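Local coordinates for protein putative tetR-family transcriptional regulator (Streptomyces coelicolor, PDB 3FIW) that probably acts as a DNA-binding transcriptional regulator of the TetR family, most likely a dimeric repressor that recognises its operator through a helix-turn-helix, at residues T48-L51 / A52-G56; F66-K69 / R70-L73; G98-L101 / R102-S106; R132-R135 / K136-L140. All coordinates share one frame; numbering follows the deposited sequence.

Contact 1. Residues T48-L51 / A52-G56; sequences TRRL and AKRLG
Ala-52 N donates to Thr-48 O at 2.8 Å, a nearly straight bond (166°). Three more i to i+4 bonds follow it, the last from Leu-55 N to Leu-51 O. Alanine suits position 52 because its small methyl lies close against the carbonyls of Thr-48 and Arg-49, where Gln-59 and Leu-62 also pack.

On the basic side, Arg-50 and Arg-54 run side by side. Arg-54 bends at chi2 and chi3, bringing NH1 and NH2 to Arg-50 CG, each at 3.5 Å, with the guanidinium planes steeply turned (75°). Arg-54 NH2 comes within 3.8 Å of Arg-50 NE, a closeness of like charges that nearby anions or solvent are likely to ease. A leucine in place of Arg-54 would probably leave Arg-50 CG without its guanidinium cover and weaken the positive charge of this surface.

On the inner side, Leu-51 CD1 meets Leu-55 CD1 at 4.0 Å; both point toward the same cluster, with Val-30 of helix 27-41 and Leu-62 of helix 60-63. Gly-56, at positive phi, closes the helix in a Schellman motif. The arrangement, apolar within and basic without, is that of the first helix of the predicted helix-turn-helix.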
loop_
_atom_site.group_PDB
_atom_site.type_symbol
_atom_site.label_atom_id
_atom_site.label_comp_id
_atom_site.label_asym_id
_atom_site.label_seq_id
_atom_site.Cartn_x
_atom_site.Cartn_y
_atom_site.Cartn_z
ATOM N N THR A 48 11.421 -0.706 -22.474
ATOM C CA THR A 48 11.748 0.167 -23.576
ATOM C C THR A 48 11.573 -0.541 -24.913
ATOM O O THR A 48 10.982 0.024 -25.852
ATOM C CB THR A 48 13.172 0.677 -23.406
ATOM O OG1 THR A 48 13.269 1.219 -22.080
ATOM C CG2 THR A 48 13.488 1.766 -24.426
ATOM N N ARG A 49 12.057 -1.772 -25.007
ATOM C CA ARG A 49 11.945 -2.460 -26.274
ATOM C C ARG A 49 10.477 -2.677 -26.679
ATOM O O ARG A 49 10.114 -2.498 -27.844
ATOM C CB ARG A 49 12.877 -3.704 -26.366
ATOM C CG ARG A 49 12.268 -5.060 -26.243
ATOM C CD ARG A 49 12.133 -5.781 -27.593
ATOM N NE ARG A 49 11.512 -7.104 -27.416
ATOM C CZ ARG A 49 10.226 -7.315 -27.087
ATOM N NH1 ARG A 49 9.378 -6.302 -26.920
ATOM N NH2 ARG A 49 9.770 -8.558 -26.932
ATOM N N ARG A 50 9.623 -2.972 -25.712
ATOM C CA ARG A 50 8.231 -3.241 -26.007
ATOM C C ARG A 50 7.488 -1.947 -26.374
ATOM O O ARG A 50 6.664 -1.935 -27.299
ATOM C CB ARG A 50 7.597 -3.917 -24.790
ATOM C CG ARG A 50 6.693 -5.062 -25.115
ATOM C CD ARG A 50 6.667 -5.985 -23.933
ATOM N NE ARG A 50 5.950 -7.216 -24.241
ATOM C CZ ARG A 50 5.881 -8.263 -23.429
ATOM N NH1 ARG A 50 6.484 -8.229 -22.240
ATOM N NH2 ARG A 50 5.202 -9.337 -23.808
ATOM N N LEU A 51 7.797 -0.856 -25.670
ATOM C CA LEU A 51 7.268 0.447 -25.992
ATOM C C LEU A 51 7.701 0.894 -27.393
ATOM O O LEU A 51 6.872 1.390 -28.173
ATOM C CB LEU A 51 7.682 1.471 -24.912
ATOM C CG LEU A 51 7.425 2.977 -25.080
ATOM C CD1 LEU A 51 5.951 3.323 -25.231
ATOM C CD2 LEU A 51 8.011 3.686 -23.891
ATOM N N ALA A 52 8.992 0.722 -27.707
ATOM C CA ALA A 52 9.514 1.068 -29.029
ATOM C C ALA A 52 8.655 0.416 -30.111
ATOM O O ALA A 52 8.235 1.061 -31.066
ATOM C CB ALA A 52 10.954 0.627 -29.177
ATOM N N LYS A 53 8.404 -0.871 -29.928
ATOM C CA LYS A 53 7.687 -1.683 -30.889
ATOM C C LYS A 53 6.231 -1.235 -31.022
ATOM O O LYS A 53 5.756 -1.106 -32.125
ATOM C CB LYS A 53 7.851 -3.156 -30.494
ATOM C CG LYS A 53 6.668 -4.038 -30.732
ATOM C CD LYS A 53 6.823 -4.851 -32.005
ATOM C CE LYS A 53 5.827 -5.986 -31.975
ATOM N NZ LYS A 53 5.659 -6.424 -30.551
ATOM N N ARG A 54 5.541 -0.985 -29.906
ATOM C CA ARG A 54 4.206 -0.333 -29.910
ATOM C C ARG A 54 4.183 0.942 -30.748
ATOM O O ARG A 54 3.197 1.234 -31.415
ATOM C CB ARG A 54 3.720 0.017 -28.477
ATOM C CG ARG A 54 2.667 -0.944 -27.837
ATOM C CD ARG A 54 2.700 -2.353 -28.483
ATOM N NE ARG A 54 2.637 -3.506 -27.560
ATOM C CZ ARG A 54 3.645 -4.372 -27.341
ATOM N NH1 ARG A 54 4.819 -4.211 -27.946
ATOM N NH2 ARG A 54 3.484 -5.407 -26.502
ATOM N N LEU A 55 5.275 1.704 -30.678
ATOM C CA LEU A 55 5.391 3.000 -31.358
ATOM C C LEU A 55 5.810 2.818 -32.813
ATOM O O LEU A 55 5.662 3.734 -33.600
ATOM C CB LEU A 55 6.389 3.917 -30.620
ATOM C CG LEU A 55 6.027 4.535 -29.246
ATOM C CD1 LEU A 55 7.238 5.127 -28.608
ATOM C CD2 LEU A 55 4.987 5.615 -29.388
ATOM N N GLY A 56 6.325 1.632 -33.146
ATOM C CA GLY A 56 6.895 1.325 -34.450
ATOM C C GLY A 56 8.226 2.019 -34.707
ATOM O O GLY A 56 8.520 2.425 -35.843
#

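Contact 2. Residues F66-K69 / R70-L73; sequences FRTK and RDLL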
loop_
_atom_site.group_PDB
_atom_site.type_symbol
_atom_site.label_atom_id
_atom_site.label_comp_id
_atom_site.label_asym_id
_atom_site.label_seq_id
_atom_site.Cartn_x
_atom_site.Cartn_y
_atom_site.Cartn_z
ATOM N N PHE A 66 14.291 8.675 -22.489
ATOM C CA PHE A 66 14.431 8.035 -21.201
ATOM C C PHE A 66 15.662 7.226 -21.219
ATOM O O PHE A 66 15.738 6.189 -21.873
ATOM C CB PHE A 66 13.200 7.159 -20.901
ATOM C CG PHE A 66 11.934 7.933 -20.903
ATOM C CD1 PHE A 66 11.763 9.015 -20.013
ATOM C CD2 PHE A 66 10.941 7.660 -21.820
ATOM C CE1 PHE A 66 10.602 9.782 -20.039
ATOM C CE2 PHE A 66 9.759 8.410 -21.838
ATOM C CZ PHE A 66 9.605 9.483 -20.952
ATOM N N ARG A 67 16.650 7.730 -20.509
ATOM C CA ARG A 67 17.994 7.183 -20.544
ATOM C C ARG A 67 17.946 5.779 -19.968
ATOM O O ARG A 67 18.717 4.903 -20.401
ATOM C CB ARG A 67 18.881 8.042 -19.684
ATOM C CG ARG A 67 20.290 8.212 -20.109
ATOM C CD ARG A 67 21.051 8.779 -18.944
ATOM N NE ARG A 67 21.975 9.847 -19.325
ATOM C CZ ARG A 67 21.632 11.136 -19.495
ATOM N NH1 ARG A 67 20.367 11.529 -19.335
ATOM N NH2 ARG A 67 22.551 12.043 -19.836
ATOM N N THR A 68 17.013 5.569 -19.018
ATOM C CA THR A 68 16.896 4.325 -18.257
ATOM C C THR A 68 15.452 3.969 -18.097
ATOM O O THR A 68 14.603 4.821 -18.253
ATOM C CB THR A 68 17.485 4.485 -16.836
ATOM O OG1 THR A 68 16.918 5.663 -16.249
ATOM C CG2 THR A 68 18.991 4.669 -16.908
ATOM N N LYS A 69 15.186 2.699 -17.818
ATOM C CA LYS A 69 13.859 2.211 -17.449
ATOM C C LYS A 69 13.356 2.908 -16.191
ATOM O O LYS A 69 12.189 3.269 -16.115
ATOM C CB LYS A 69 13.884 0.709 -17.172
ATOM C CG LYS A 69 12.487 0.037 -17.142
ATOM C CD LYS A 69 12.568 -1.215 -16.258
ATOM C CE LYS A 69 11.640 -2.360 -16.695
ATOM N NZ LYS A 69 10.215 -2.177 -16.304
ATOM N N ARG A 70 14.233 3.095 -15.207
ATOM C CA ARG A 70 13.905 3.933 -14.052
ATOM C C ARG A 70 13.278 5.266 -14.467
ATOM O O ARG A 70 12.269 5.649 -13.902
ATOM C CB ARG A 70 15.144 4.160 -13.152
ATOM C CG ARG A 70 14.871 4.869 -11.785
ATOM C CD ARG A 70 16.192 5.260 -11.007
ATOM N NE ARG A 70 16.784 6.506 -11.541
ATOM C CZ ARG A 70 17.840 6.583 -12.376
ATOM N NH1 ARG A 70 18.490 5.477 -12.781
ATOM N NH2 ARG A 70 18.255 7.786 -12.806
ATOM N N ASP A 71 13.880 5.988 -15.415
ATOM C CA ASP A 71 13.380 7.329 -15.809
ATOM C C ASP A 71 12.023 7.294 -16.563
ATOM O O ASP A 71 11.227 8.228 -16.470
ATOM C CB ASP A 71 14.379 8.068 -16.694
ATOM C CG ASP A 71 15.669 8.363 -15.999
ATOM O OD1 ASP A 71 15.784 8.097 -14.805
ATOM O OD2 ASP A 71 16.599 8.837 -16.664
ATOM N N LEU A 72 11.832 6.221 -17.341
ATOM C CA LEU A 72 10.582 5.927 -18.005
ATOM C C LEU A 72 9.457 5.752 -16.975
ATOM O O LEU A 72 8.451 6.441 -17.038
ATOM C CB LEU A 72 10.737 4.657 -18.868
ATOM C CG LEU A 72 9.411 4.209 -19.478
ATOM C CD1 LEU A 72 8.832 5.302 -20.442
ATOM C CD2 LEU A 72 9.570 2.861 -20.164
ATOM N N LEU A 73 9.632 4.827 -16.028
ATOM C CA LEU A 73 8.688 4.659 -14.900
ATOM C C LEU A 73 8.313 5.935 -14.121
ATOM O O LEU A 73 7.143 6.151 -13.854
ATOM C CB LEU A 73 9.204 3.578 -13.931
ATOM C CG LEU A 73 9.251 2.171 -14.567
ATOM C CD1 LEU A 73 9.685 1.172 -13.541
ATOM C CD2 LEU A 73 7.919 1.714 -15.194
HETATM O O HOH W 1 16.175 9.891 -19.039
#
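A threonine N-cap starts helix 69-79, which follows the predicted helix-turn-helix, and Thr-68 makes it by turning its hydroxyl toward the amide of Asp-71, three residues on. Thr-68 OG1 accepts from Asp-71 N at 3.2 Å, taking up an amide that has no helical carbonyl before it. The rotation about chi1 (50°) sets OG1 between the backbone N and the carbonyl carbon of its own residue, the placing that lets it fold over the helix start. Thr-68 O is used as well: it accepts from Leu-72 N in the first regular helical bond, and only weakly from Asp-71 N. In the next bond along, Leu-73 N donates to Lys-69 O at 3.0 Å. An aspartate suits position 71, since a negative charge near the positive end of a helix dipole is likely to be favourable. Its OD1 also forms a salt bridge with Arg-70 NH2 at 3.2 Å; the oxygen lies over the guanidinium face, so the attraction is one of charge alone. Lys-69 NZ is hydrogen-bonded to Val-46 O.

The apolar side rests on Phe-66, which also packs on Arg-27, Val-30 and Ile-31 of helix 27-41. Leu-72 CA sits over the ring face, a CH-pi contact 4.0 Å from the Phe-66 centroid, and Leu-72 CD1 lies over the CD2-CE2 side of the ring on that same face, 3.5 Å from Phe-66 CD2. Back at the polar side, a water joins the loop to the helix: it accepts from Arg-67 N at 2.7 Å and donates to Asp-71 OD2 at 2.6 Å.

Contact 3. Residues G98-L101 / R102-S106; sequences GWFL and RNTRS
Phe-100 O is gripped twice by Thr-104, from opposite faces of the carbonyl plane: by the amide N at 3.2 Å and by the hydroxyl OG1 at 3.3 Å. With OG1 anti to its own carbonyl carbon (chi1 -52°), the threonine folds this donor back on the helix, so a polar atom is satisfied in a buried place. The neighbouring amides make shorter bonds, Asn-103 N to Trp-99 O at 2.7 Å and Arg-105 N to Leu-101 O at 2.9 Å.

Asn-103 lies alongside Trp-99, its amide turned just 20° from the indole plane. Its CB stands over the six-membered ring, 3.9 Å from the centroid, in a CH-pi contact, and its OD1 probably accepts from Lys-136 NZ. At the indole edge, Arg-102 NH1 approaches Trp-99 CD1 to 3.9 Å, the two planes nearly perpendicular; that nitrogen pairs with Glu-94. The absence of a side chain at Gly-98 suits the arginine, which folds close to the backbone there.

Arg-105 lays its guanidinium face on Leu-101 CB, 3.5 Å from NH1, while NE makes a salt bridge to Glu-194 of the second subunit. An alanine here would probably leave that glutamate without its mate and uncover Leu-101 CB. Polar ends thus find partners beyond this helix, tying it to helix 130-142 and to the dimer interface.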
loop_
_atom_site.group_PDB
_atom_site.type_symbol
_atom_site.label_atom_id
_atom_site.label_comp_id
_atom_site.label_asym_id
_atom_site.label_seq_id
_atom_site.Cartn_x
_atom_site.Cartn_y
_atom_site.Cartn_z
ATOM N N GLY A 98 -17.430 16.302 3.147
ATOM C CA GLY A 98 -17.711 15.720 1.841
ATOM C C GLY A 98 -16.579 15.887 0.842
ATOM O O GLY A 98 -16.321 14.970 0.065
ATOM N N TRP A 99 -15.916 17.044 0.841
ATOM C CA TRP A 99 -14.750 17.256 0.016
ATOM C C TRP A 99 -13.634 16.292 0.418
ATOM O O TRP A 99 -13.013 15.647 -0.436
ATOM C CB TRP A 99 -14.211 18.670 0.115
ATOM C CG TRP A 99 -12.870 18.786 -0.636
ATOM C CD1 TRP A 99 -12.695 19.066 -1.971
ATOM C CD2 TRP A 99 -11.545 18.550 -0.102
ATOM N NE1 TRP A 99 -11.351 19.032 -2.289
ATOM C CE2 TRP A 99 -10.627 18.750 -1.162
ATOM C CE3 TRP A 99 -11.051 18.235 1.166
ATOM C CZ2 TRP A 99 -9.252 18.619 -0.991
ATOM C CZ3 TRP A 99 -9.686 18.103 1.340
ATOM C CH2 TRP A 99 -8.797 18.291 0.272
ATOM N N PHE A 100 -13.368 16.178 1.710
ATOM C CA PHE A 100 -12.328 15.210 2.148
ATOM C C PHE A 100 -12.538 13.799 1.572
ATOM O O PHE A 100 -11.636 13.188 1.000
ATOM C CB PHE A 100 -12.197 15.181 3.684
ATOM C CG PHE A 100 -11.020 14.393 4.168
ATOM C CD1 PHE A 100 -9.821 15.013 4.420
ATOM C CD2 PHE A 100 -11.108 13.019 4.337
ATOM C CE1 PHE A 100 -8.740 14.290 4.839
ATOM C CE2 PHE A 100 -10.032 12.297 4.754
ATOM C CZ PHE A 100 -8.852 12.928 5.011
ATOM N N LEU A 101 -13.737 13.278 1.746
ATOM C CA LEU A 101 -14.073 11.994 1.148
ATOM C C LEU A 101 -13.857 12.014 -0.347
ATOM O O LEU A 101 -13.261 11.093 -0.891
ATOM C CB LEU A 101 -15.533 11.641 1.468
ATOM C CG LEU A 101 -15.829 11.496 2.986
ATOM C CD1 LEU A 101 -17.312 11.282 3.178
ATOM C CD2 LEU A 101 -15.061 10.362 3.617
ATOM N N ARG A 102 -14.404 13.044 -0.999
ATOM C CA ARG A 102 -14.289 13.230 -2.448
ATOM C C ARG A 102 -12.809 13.228 -2.947
ATOM O O ARG A 102 -12.464 12.524 -3.931
ATOM C CB ARG A 102 -15.055 14.489 -2.863
ATOM C CG ARG A 102 -15.399 14.585 -4.355
ATOM C CD ARG A 102 -16.087 15.918 -4.762
ATOM N NE ARG A 102 -17.008 16.285 -3.708
ATOM C CZ ARG A 102 -17.020 17.475 -3.111
ATOM N NH1 ARG A 102 -16.166 18.421 -3.519
ATOM N NH2 ARG A 102 -17.887 17.716 -2.117
ATOM N N ASN A 103 -11.938 13.962 -2.246
ATOM C CA ASN A 103 -10.484 13.968 -2.555
ATOM C C ASN A 103 -9.775 12.585 -2.524
ATOM O O ASN A 103 -8.973 12.216 -3.418
ATOM C CB ASN A 103 -9.789 14.904 -1.588
ATOM C CG ASN A 103 -8.376 15.134 -1.972
ATOM O OD1 ASN A 103 -8.102 15.767 -2.987
ATOM N ND2 ASN A 103 -7.461 14.594 -1.198
ATOM N N THR A 104 -10.094 11.799 -1.491
ATOM C CA THR A 104 -9.513 10.464 -1.339
ATOM C C THR A 104 -10.107 9.512 -2.388
ATOM O O THR A 104 -9.362 8.675 -2.960
ATOM C CB THR A 104 -9.794 9.870 0.070
ATOM O OG1 THR A 104 -9.413 10.794 1.046
ATOM C CG2 THR A 104 -8.972 8.572 0.322
ATOM N N ARG A 105 -11.428 9.621 -2.611
ATOM C CA ARG A 105 -12.087 8.904 -3.729
ATOM C C ARG A 105 -11.447 9.250 -5.070
ATOM O O ARG A 105 -11.237 8.384 -5.915
ATOM C CB ARG A 105 -13.590 9.132 -3.782
ATOM C CG ARG A 105 -14.400 8.535 -2.608
ATOM C CD ARG A 105 -15.846 9.085 -2.605
ATOM N NE ARG A 105 -16.554 8.522 -1.480
ATOM C CZ ARG A 105 -17.454 9.149 -0.708
ATOM N NH1 ARG A 105 -17.777 10.415 -0.927
ATOM N NH2 ARG A 105 -18.028 8.480 0.319
ATOM N N SER A 106 -11.088 10.500 -5.264
ATOM C CA SER A 106 -10.377 10.865 -6.490
ATOM C C SER A 106 -9.024 10.148 -6.623
ATOM O O SER A 106 -8.670 9.648 -7.707
ATOM C CB SER A 106 -10.182 12.383 -6.622
ATOM O OG SER A 106 -9.523 12.666 -7.865
#

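Contact 4. Residues R132-R135 / K136-L140; sequences RVRR and KMDFL
Arg-134 and Asp-138 are joined twice: Asp-138 N donates to Arg-134 O at 2.9 Å in the helical backbone, and Arg-134 NE donates to Asp-138 OD2 at 3.3 Å in a salt bridge. The second bond is weak, bent to 150°; the carboxylate oxygen lies at the guanidinium edge, but the two planes are turned 71° apart, so no flat two-pronged pairing forms. Arg-134 has a further carboxylate partner, since its NH2 bridges to Glu-147.

Arg-132 and Lys-136, two like charges with NH2 and NZ 4.5 Å apart, meet through water. One water accepts from Arg-132 NE at 2.8 Å and another from Arg-132 NH2; both also accept from Lys-136 NZ, the second at 2.8 Å. With Asn-103 OD1 as a likely third acceptor, three groups grip the ammonium, which the lysine chain, extended beyond CG, carries there. Arg-132 NH2 is held besides by Glu-87 O.

Packing follows. Arg-134 is bent at chi2 and chi3, which folds the guanidinium over Met-137, present as selenomethionine: CB lies against its face, and CG approaches NH2 to 3.2 Å. The selenomethionine is buried against Ala-150 and Gln-151 of helix 147-170, and its methyl CE touches Val-133 CG1 at 4.4 Å, a light apolar contact. A flexible, apolar thioether chain, here carrying selenium for sulfur, suits position 137: its end fills an apolar site while CB and CG support a flat cation. With Arg-132, Arg-134 and Lys-136 so close, their like charges are probably eased by carboxylates, the oxygens of Glu-87 and Asn-103 and the two waters.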
loop_
_atom_site.group_PDB
_atom_site.type_symbol
_atom_site.label_atom_id
_atom_site.label_comp_id
_atom_site.label_asym_id
_atom_site.label_seq_id
_atom_site.Cartn_x
_atom_site.Cartn_y
_atom_site.Cartn_z
ATOM N N ARG A 132 -1.060 22.989 -4.932
ATOM C CA ARG A 132 -2.315 22.263 -4.712
ATOM C C ARG A 132 -2.416 21.687 -3.302
ATOM O O ARG A 132 -3.482 21.728 -2.690
ATOM C CB ARG A 132 -2.481 21.124 -5.728
ATOM C CG ARG A 132 -2.810 21.588 -7.135
ATOM C CD ARG A 132 -3.176 20.407 -8.039
ATOM N NE ARG A 132 -4.473 19.864 -7.667
ATOM C CZ ARG A 132 -5.625 20.252 -8.192
ATOM N NH1 ARG A 132 -5.643 21.182 -9.150
ATOM N NH2 ARG A 132 -6.763 19.706 -7.760
ATOM N N VAL A 133 -1.318 21.119 -2.797
ATOM C CA VAL A 133 -1.313 20.527 -1.454
ATOM C C VAL A 133 -1.590 21.624 -0.417
ATOM O O VAL A 133 -2.296 21.396 0.558
ATOM C CB VAL A 133 0.018 19.786 -1.161
ATOM C CG1 VAL A 133 0.098 19.338 0.305
ATOM C CG2 VAL A 133 0.203 18.586 -2.117
ATOM N N ARG A 134 -1.054 22.818 -0.659
ATOM C CA ARG A 134 -1.179 23.937 0.272
ATOM C C ARG A 134 -2.571 24.531 0.239
ATOM O O ARG A 134 -3.071 24.977 1.265
ATOM C CB ARG A 134 -0.141 25.024 -0.049
ATOM C CG ARG A 134 -0.102 26.238 0.911
ATOM C CD ARG A 134 0.566 25.888 2.250
ATOM N NE ARG A 134 -0.366 25.656 3.369
ATOM C CZ ARG A 134 -0.456 24.526 4.088
ATOM N NH1 ARG A 134 0.325 23.467 3.828
ATOM N NH2 ARG A 134 -1.331 24.458 5.095
ATOM N N ARG A 135 -3.190 24.547 -0.939
ATOM C CA ARG A 135 -4.542 25.111 -1.095
ATOM C C ARG A 135 -5.604 24.205 -0.417
ATOM O O ARG A 135 -6.510 24.693 0.280
ATOM C CB ARG A 135 -4.883 25.370 -2.573
ATOM C CG ARG A 135 -4.009 26.436 -3.258
ATOM C CD ARG A 135 -4.755 27.193 -4.350
ATOM N NE ARG A 135 -3.816 27.949 -5.183
ATOM C CZ ARG A 135 -3.675 29.281 -5.188
ATOM N NH1 ARG A 135 -4.433 30.073 -4.421
ATOM N NH2 ARG A 135 -2.773 29.832 -5.994
ATOM N N LYS A 136 -5.449 22.900 -0.629
ATOM C CA LYS A 136 -6.259 21.872 0.025
ATOM C C LYS A 136 -6.110 21.962 1.536
ATOM O O LYS A 136 -7.097 21.977 2.259
ATOM C CB LYS A 136 -5.861 20.486 -0.480
ATOM C CG LYS A 136 -6.322 20.184 -1.863
ATOM C CD LYS A 136 -5.844 18.798 -2.304
ATOM C CE LYS A 136 -6.188 18.558 -3.761
ATOM N NZ LYS A 136 -5.680 17.235 -4.150
HETATM N N MSE A 137 -4.872 22.059 2.014
HETATM C CA MSE A 137 -4.642 22.200 3.439
HETATM C C MSE A 137 -5.244 23.476 4.013
HETATM O O MSE A 137 -5.862 23.411 5.073
HETATM C CB MSE A 137 -3.165 22.145 3.762
HETATM C CG MSE A 137 -2.913 21.684 5.183
HETATM SE SE MSE A 137 -3.389 19.783 5.337
HETATM C CE MSE A 137 -2.132 18.887 4.096
ATOM N N ASP A 138 -5.065 24.620 3.322
ATOM C CA ASP A 138 -5.654 25.907 3.726
ATOM C C ASP A 138 -7.160 25.839 3.851
ATOM O O ASP A 138 -7.734 26.352 4.815
ATOM C CB ASP A 138 -5.294 27.020 2.733
ATOM C CG ASP A 138 -3.854 27.511 2.892
ATOM O OD1 ASP A 138 -3.343 28.167 1.933
ATOM O OD2 ASP A 138 -3.252 27.235 3.976
ATOM N N PHE A 139 -7.801 25.206 2.874
ATOM C CA PHE A 139 -9.237 24.960 2.931
ATOM C C PHE A 139 -9.679 24.205 4.189
ATOM O O PHE A 139 -10.697 24.555 4.782
ATOM C CB PHE A 139 -9.681 24.199 1.687
ATOM C CG PHE A 139 -11.069 23.667 1.785
ATOM C CD1 PHE A 139 -12.175 24.526 1.638
ATOM C CD2 PHE A 139 -11.280 22.330 2.091
ATOM C CE1 PHE A 139 -13.499 24.036 1.748
ATOM C CE2 PHE A 139 -12.570 21.809 2.185
ATOM C CZ PHE A 139 -13.700 22.675 2.007
ATOM N N LEU A 140 -8.930 23.162 4.569
ATOM C CA LEU A 140 -9.260 22.338 5.734
ATOM C C LEU A 140 -9.058 23.155 7.014
ATOM O O LEU A 140 -9.858 23.094 7.948
ATOM C CB LEU A 140 -8.415 21.043 5.762
ATOM C CG LEU A 140 -8.812 19.883 4.829
ATOM C CD1 LEU A 140 -7.789 18.773 4.879
ATOM C CD2 LEU A 140 -10.218 19.340 5.204
HETATM O O HOH W 2 -3.654 17.329 -6.746
HETATM O O HOH W 3 -7.031 16.877 -6.597
#

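In the fold
Contacts 1, 2 and 4 are helix turns or starts with charged outer sides, whereas contact 3 is packed from several sides. Contacts 1 and 2 belong to the DNA-binding part and touch through Leu-51 and Leu-72, sharing an apolar core with helix 27-41. Contacts 3 and 4 lie in the C-terminal domain and join two helices: Trp-99 packs on Lys-136, Phe-139 and Leu-140. The centres of contacts 1 and 3 are about 37 Å apart. Contact 1 gathers like charges without a carboxylate between its segments, consistent with a surface near DNA, whereas in contact 4 the charges are paired or bridged by water. Contact 3, with the most buried residues, alone reaches the second subunit.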